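Local coordinates for protein glucose-6-phosphate 1-dehydrogenase (Kluyveromyces lactis, PDB 7E6I) that oxidises glucose 6-phosphate to 6-phosphogluconolactone with NADP(+), probably setting the pace of the oxidative pentose phosphate pathway and supplying NADPH, at residues Val10-Gly15 / Lys102-Phe107; Phe120-Pro125 / Ile130-Lys135. One frame throughout, in Å; residues are numbered along the deposited sequence.

Contact 1 (Val10-Gly15 / Lys102-Phe107); sequences VITIFG and KIIEEF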
loop_
_atom_site.group_PDB
_atom_site.type_symbol
_atom_site.label_atom_id
_atom_site.label_comp_id
_atom_site.label_asym_id
_atom_site.label_seq_id
_atom_site.Cartn_x
_atom_site.Cartn_y
_atom_site.Cartn_z
ATOM N N VAL A 10 -15.860 -18.993 7.849
ATOM C CA VAL A 10 -16.733 -17.870 8.151
ATOM C C VAL A 10 -15.886 -16.603 8.144
ATOM O O VAL A 10 -14.893 -16.489 8.877
ATOM C CB VAL A 10 -17.485 -18.067 9.477
ATOM C CG1 VAL A 10 -16.579 -18.708 10.503
ATOM C CG2 VAL A 10 -18.068 -16.736 9.986
ATOM N N ILE A 11 -16.259 -15.670 7.284
ATOM C CA ILE A 11 -15.630 -14.365 7.206
ATOM C C ILE A 11 -16.595 -13.370 7.831
ATOM O O ILE A 11 -17.701 -13.167 7.316
ATOM C CB ILE A 11 -15.302 -13.994 5.752
ATOM C CG1 ILE A 11 -14.273 -14.969 5.173
ATOM C CG2 ILE A 11 -14.807 -12.574 5.649
ATOM C CD1 ILE A 11 -14.168 -14.910 3.645
ATOM N N THR A 12 -16.190 -12.752 8.940
ATOM C CA THR A 12 -16.959 -11.675 9.554
ATOM C C THR A 12 -16.296 -10.338 9.245
ATOM O O THR A 12 -15.117 -10.144 9.554
ATOM C CB THR A 12 -17.079 -11.862 11.066
ATOM O OG1 THR A 12 -17.513 -13.191 11.359
ATOM C CG2 THR A 12 -18.072 -10.874 11.630
ATOM N N ILE A 13 -17.060 -9.417 8.661
ATOM C CA ILE A 13 -16.582 -8.074 8.330
ATOM C C ILE A 13 -17.161 -7.117 9.364
ATOM O O ILE A 13 -18.334 -6.741 9.292
ATOM C CB ILE A 13 -16.969 -7.650 6.910
ATOM C CG1 ILE A 13 -16.359 -8.585 5.870
ATOM C CG2 ILE A 13 -16.504 -6.231 6.632
ATOM C CD1 ILE A 13 -17.228 -9.774 5.562
ATOM N N PHE A 14 -16.337 -6.706 10.318
ATOM C CA PHE A 14 -16.748 -5.703 11.284
ATOM C C PHE A 14 -16.718 -4.315 10.655
ATOM O O PHE A 14 -15.891 -4.020 9.788
ATOM C CB PHE A 14 -15.850 -5.747 12.515
ATOM C CG PHE A 14 -16.201 -6.853 13.475
ATOM C CD1 PHE A 14 -15.740 -8.145 13.269
ATOM C CD2 PHE A 14 -16.984 -6.598 14.589
ATOM C CE1 PHE A 14 -16.059 -9.163 14.160
ATOM C CE2 PHE A 14 -17.304 -7.607 15.476
ATOM C CZ PHE A 14 -16.844 -8.893 15.264
ATOM N N GLY A 15 -17.634 -3.459 11.102
ATOM C CA GLY A 15 -17.822 -2.179 10.454
ATOM C C GLY A 15 -18.542 -2.298 9.132
ATOM O O GLY A 15 -18.326 -1.477 8.237
ATOM N N LYS A 102 -22.763 -17.632 18.530
ATOM C CA LYS A 102 -23.815 -18.632 18.363
ATOM C C LYS A 102 -24.150 -18.852 16.893
ATOM O O LYS A 102 -24.257 -19.997 16.441
ATOM C CB LYS A 102 -25.069 -18.223 19.139
ATOM N N ILE A 103 -24.335 -17.767 16.135
ATOM C CA ILE A 103 -24.530 -17.899 14.692
ATOM C C ILE A 103 -23.426 -18.751 14.082
ATOM O O ILE A 103 -23.686 -19.631 13.251
ATOM C CB ILE A 103 -24.591 -16.510 14.027
ATOM C CG1 ILE A 103 -25.420 -15.544 14.875
ATOM C CG2 ILE A 103 -25.140 -16.614 12.601
ATOM C CD1 ILE A 103 -25.737 -14.240 14.178
ATOM N N ILE A 104 -22.179 -18.523 14.502
ATOM C CA ILE A 104 -21.049 -19.183 13.855
ATOM C C ILE A 104 -20.986 -20.652 14.248
ATOM O O ILE A 104 -20.824 -21.533 13.395
ATOM C CB ILE A 104 -19.731 -18.446 14.182
ATOM C CG1 ILE A 104 -19.659 -17.116 13.427
ATOM C CG2 ILE A 104 -18.520 -19.313 13.837
ATOM C CD1 ILE A 104 -18.460 -16.274 13.785
ATOM N N GLU A 105 -21.121 -20.945 15.541
ATOM C CA GLU A 105 -21.097 -22.337 15.984
ATOM C C GLU A 105 -22.278 -23.126 15.428
ATOM O O GLU A 105 -22.154 -24.330 15.176
ATOM C CB GLU A 105 -21.066 -22.384 17.509
ATOM C CG GLU A 105 -19.735 -21.927 18.090
ATOM C CD GLU A 105 -19.698 -21.936 19.614
ATOM O OE1 GLU A 105 -18.583 -21.963 20.181
ATOM O OE2 GLU A 105 -20.777 -21.900 20.253
ATOM N N GLU A 106 -23.423 -22.470 15.221
ATOM C CA GLU A 106 -24.543 -23.119 14.544
ATOM C C GLU A 106 -24.150 -23.560 13.142
ATOM O O GLU A 106 -24.394 -24.705 12.746
ATOM C CB GLU A 106 -25.741 -22.172 14.477
ATOM C CG GLU A 106 -26.684 -22.271 15.656
ATOM C CD GLU A 106 -28.120 -21.891 15.300
ATOM O OE1 GLU A 106 -28.397 -20.687 15.072
ATOM O OE2 GLU A 106 -28.975 -22.801 15.257
ATOM N N PHE A 107 -23.543 -22.650 12.374
ATOM C CA PHE A 107 -23.113 -22.970 11.016
ATOM C C PHE A 107 -22.002 -24.009 11.020
ATOM O O PHE A 107 -21.993 -24.918 10.183
ATOM C CB PHE A 107 -22.667 -21.690 10.304
ATOM C CG PHE A 107 -21.944 -21.926 9.006
ATOM C CD1 PHE A 107 -22.651 -22.089 7.824
ATOM C CD2 PHE A 107 -20.555 -21.967 8.961
ATOM C CE1 PHE A 107 -21.991 -22.300 6.619
ATOM C CE2 PHE A 107 -19.889 -22.182 7.764
ATOM C CZ PHE A 107 -20.611 -22.346 6.590
#
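Val10 opens strand 10-14 by setting both of its methyls against one isoleucine, Ile104, on the strand-facing side of helix 94-110. Its CG1 lies between the backbone N and the carbonyl carbon (chi1 39°), which sets CG2 anti to the backbone N, against the stem of the isoleucine, 3.8 Å from Ile104 CG1 and equally near Ile104 CD1. CG1 meets the other branch, 3.9 Å from Ile104 CG2, and the two side chains cross at about a right angle. Ile11, next along, points to the other face of the sheet and packs on Leu29 of helix 19-34. Thr12 returns to the side of helix 94-110, and here the touch is lighter: its OG1 stands 4.0 Å from Ile104 CD1, the extended end of a chain with chi2 at 175°. Beyond it the strand runs on to Gly15, in the loop predicted to bind NADP(+), a layout characteristic of the first strand of a Rossmann fold. Ile45 and Arg118, from the strands flanking 10-14, also touch Ile104, so the isoleucine sits over three strands. Cutting Ile104 back to an alanine is likely to strip both Val10 methyls of their partner on the helix and open a gap between helix and sheet. No hydrogen bond crosses the contact; helix and strand meet almost wholly through hydrocarbon, an attachment that depends on shape and burial more than on direction.

Contact 2 (Phe120-Pro125 / Ile130-Lys135); sequences FYLALP and IDVCSK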
loop_
_atom_site.group_PDB
_atom_site.type_symbol
_atom_site.label_atom_id
_atom_site.label_comp_id
_atom_site.label_asym_id
_atom_site.label_seq_id
_atom_site.Cartn_x
_atom_site.Cartn_y
_atom_site.Cartn_z
ATOM N N PHE A 120 -11.602 -12.568 10.466
ATOM C CA PHE A 120 -12.240 -11.336 10.920
ATOM C C PHE A 120 -11.603 -10.162 10.191
ATOM O O PHE A 120 -10.434 -9.841 10.430
ATOM C CB PHE A 120 -12.092 -11.181 12.431
ATOM C CG PHE A 120 -12.744 -12.273 13.212
ATOM C CD1 PHE A 120 -14.115 -12.267 13.431
ATOM C CD2 PHE A 120 -11.992 -13.325 13.708
ATOM C CE1 PHE A 120 -14.723 -13.284 14.147
ATOM C CE2 PHE A 120 -12.595 -14.347 14.427
ATOM C CZ PHE A 120 -13.961 -14.330 14.642
ATOM N N TYR A 121 -12.363 -9.528 9.302
ATOM C CA TYR A 121 -11.910 -8.315 8.625
ATOM C C TYR A 121 -12.412 -7.102 9.402
ATOM O O TYR A 121 -13.625 -6.896 9.516
ATOM C CB TYR A 121 -12.407 -8.274 7.176
ATOM C CG TYR A 121 -11.656 -7.282 6.319
ATOM C CD1 TYR A 121 -11.681 -5.914 6.612
ATOM C CD2 TYR A 121 -10.902 -7.710 5.229
ATOM C CE1 TYR A 121 -10.981 -5.003 5.842
ATOM C CE2 TYR A 121 -10.195 -6.806 4.451
ATOM C CZ TYR A 121 -10.236 -5.458 4.754
ATOM O OH TYR A 121 -9.529 -4.561 3.974
ATOM N N LEU A 122 -11.488 -6.280 9.902
ATOM C CA LEU A 122 -11.844 -5.175 10.800
ATOM C C LEU A 122 -11.829 -3.849 10.036
ATOM O O LEU A 122 -10.882 -3.065 10.105
ATOM C CB LEU A 122 -10.897 -5.140 11.998
ATOM C CG LEU A 122 -11.210 -5.985 13.232
ATOM C CD1 LEU A 122 -11.568 -7.406 12.869
ATOM C CD2 LEU A 122 -10.028 -5.962 14.173
ATOM N N ALA A 123 -12.918 -3.581 9.310
ATOM C CA ALA A 123 -13.019 -2.370 8.490
ATOM C C ALA A 123 -13.374 -1.161 9.359
ATOM O O ALA A 123 -14.404 -0.510 9.196
ATOM C CB ALA A 123 -14.042 -2.567 7.384
ATOM N N LEU A 124 -12.485 -0.859 10.293
ATOM C CA LEU A 124 -12.754 0.098 11.353
ATOM C C LEU A 124 -11.508 0.924 11.584
ATOM O O LEU A 124 -10.400 0.505 11.222
ATOM C CB LEU A 124 -13.159 -0.620 12.653
ATOM C CG LEU A 124 -14.465 -1.417 12.629
ATOM C CD1 LEU A 124 -14.527 -2.399 13.772
ATOM C CD2 LEU A 124 -15.636 -0.457 12.690
ATOM N N PRO A 125 -11.640 2.111 12.173
ATOM C CA PRO A 125 -10.458 2.882 12.567
ATOM C C PRO A 125 -9.817 2.271 13.799
ATOM O O PRO A 125 -10.470 1.526 14.547
ATOM C CB PRO A 125 -11.029 4.275 12.865
ATOM C CG PRO A 125 -12.441 4.010 13.262
ATOM C CD PRO A 125 -12.894 2.832 12.466
ATOM N N ILE A 130 -8.996 -2.061 19.012
ATOM C CA ILE A 130 -8.566 -2.633 20.280
ATOM C C ILE A 130 -9.770 -3.124 21.068
ATOM O O ILE A 130 -9.718 -4.184 21.712
ATOM C CB ILE A 130 -7.726 -1.614 21.074
ATOM C CG1 ILE A 130 -6.308 -1.577 20.542
ATOM C CG2 ILE A 130 -7.617 -2.029 22.517
ATOM C CD1 ILE A 130 -5.640 -2.938 20.501
ATOM N N ASP A 131 -10.879 -2.390 21.011
ATOM C CA ASP A 131 -12.083 -2.891 21.648
ATOM C C ASP A 131 -12.520 -4.193 21.000
ATOM O O ASP A 131 -12.694 -5.204 21.688
ATOM C CB ASP A 131 -13.193 -1.837 21.603
ATOM C CG ASP A 131 -12.858 -0.606 22.431
ATOM O OD1 ASP A 131 -11.848 -0.663 23.166
ATOM O OD2 ASP A 131 -13.587 0.417 22.355
ATOM N N VAL A 132 -12.657 -4.207 19.671
ATOM C CA VAL A 132 -13.130 -5.416 18.995
ATOM C C VAL A 132 -12.156 -6.568 19.196
ATOM O O VAL A 132 -12.565 -7.717 19.401
ATOM C CB VAL A 132 -13.370 -5.147 17.502
ATOM C CG1 VAL A 132 -13.859 -6.428 16.811
ATOM C CG2 VAL A 132 -14.359 -4.005 17.331
ATOM N N CYS A 133 -10.856 -6.287 19.135
ATOM C CA CYS A 133 -9.877 -7.354 19.328
ATOM C C CYS A 133 -9.993 -7.953 20.725
ATOM O O CYS A 133 -10.013 -9.179 20.880
ATOM C CB CYS A 133 -8.467 -6.831 19.060
ATOM S SG CYS A 133 -8.105 -6.694 17.276
ATOM N N SER A 134 -10.081 -7.099 21.752
ATOM C CA SER A 134 -10.388 -7.574 23.098
ATOM C C SER A 134 -11.610 -8.478 23.096
ATOM O O SER A 134 -11.560 -9.618 23.576
ATOM C CB SER A 134 -10.623 -6.396 24.048
ATOM O OG SER A 134 -9.466 -5.596 24.154
ATOM N N LYS A 135 -12.716 -7.990 22.538
ATOM C CA LYS A 135 -13.958 -8.749 22.586
ATOM C C LYS A 135 -13.825 -10.094 21.875
ATOM O O LYS A 135 -14.245 -11.129 22.404
ATOM C CB LYS A 135 -15.084 -7.922 21.984
ATOM C CG LYS A 135 -15.431 -6.683 22.783
ATOM C CD LYS A 135 -16.096 -7.042 24.089
ATOM C CE LYS A 135 -15.858 -5.956 25.123
ATOM N NZ LYS A 135 -15.716 -6.505 26.495
#
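Leu122 CD2 and Cys133 SG meet at 3.7 Å, where the end of strand 117-122 faces helix 126-139. This pair and a second, Leu124 CD1 at 3.9 Å from Val132 CG2, make up the close part of the contact; the side chains of Leu124 and Val132 cross at about a right angle. The CG of Leu122 lies beside the backbone N (chi1 -87°), and its approach to the valine is slacker, with CG 4.5 Å from Val132 CG1. Between the two leucines the chain bends through an inverse gamma turn centred on Ala123; Leu122 and Leu124 both face the helix. Strand, turn and helix form the first half of a beta-alpha-beta unit completed by strand 146-152, a building block of the Rossmann fold, and Leu124 also reaches Gly15 of the predicted NADP(+) site. Ile130, Ser134 and Lys135 touch neither strand nor turn and are partly exposed, Ile130 packing instead on helix 159-169. Ser134 OG bonds back to Ile130 O at 2.8 Å, tilted 28° from the carbonyl plane, while Ser134 N approaches the same oxygen from the opposite face; two donors thus grip one carbonyl. Lys135 makes salt bridges with Asp94 and Glu138.

In the fold
Both contacts are buried and apolar, and each seats a helix on the same parallel sheet, whose strands 10-14 and 117-122 are neighbours. Thr12 O and Phe14 N probably hydrogen-bond to Tyr121 N and O, joining the two strands backbone to backbone. Contact 1 brings together segments 87 residues apart, whereas contact 2 closes within one beta-alpha-beta unit. Contact 1 rests mainly on a single helix isoleucine set over the start of strand 10-14; contact 2 spreads over two leucines at and just past the end of strand 117-122 and a valine and a cysteine of the helix. Its Leu124 side chain lies about 5 Å from that of Arg49, of the predicted cofactor site, against about 12 Å for Thr12.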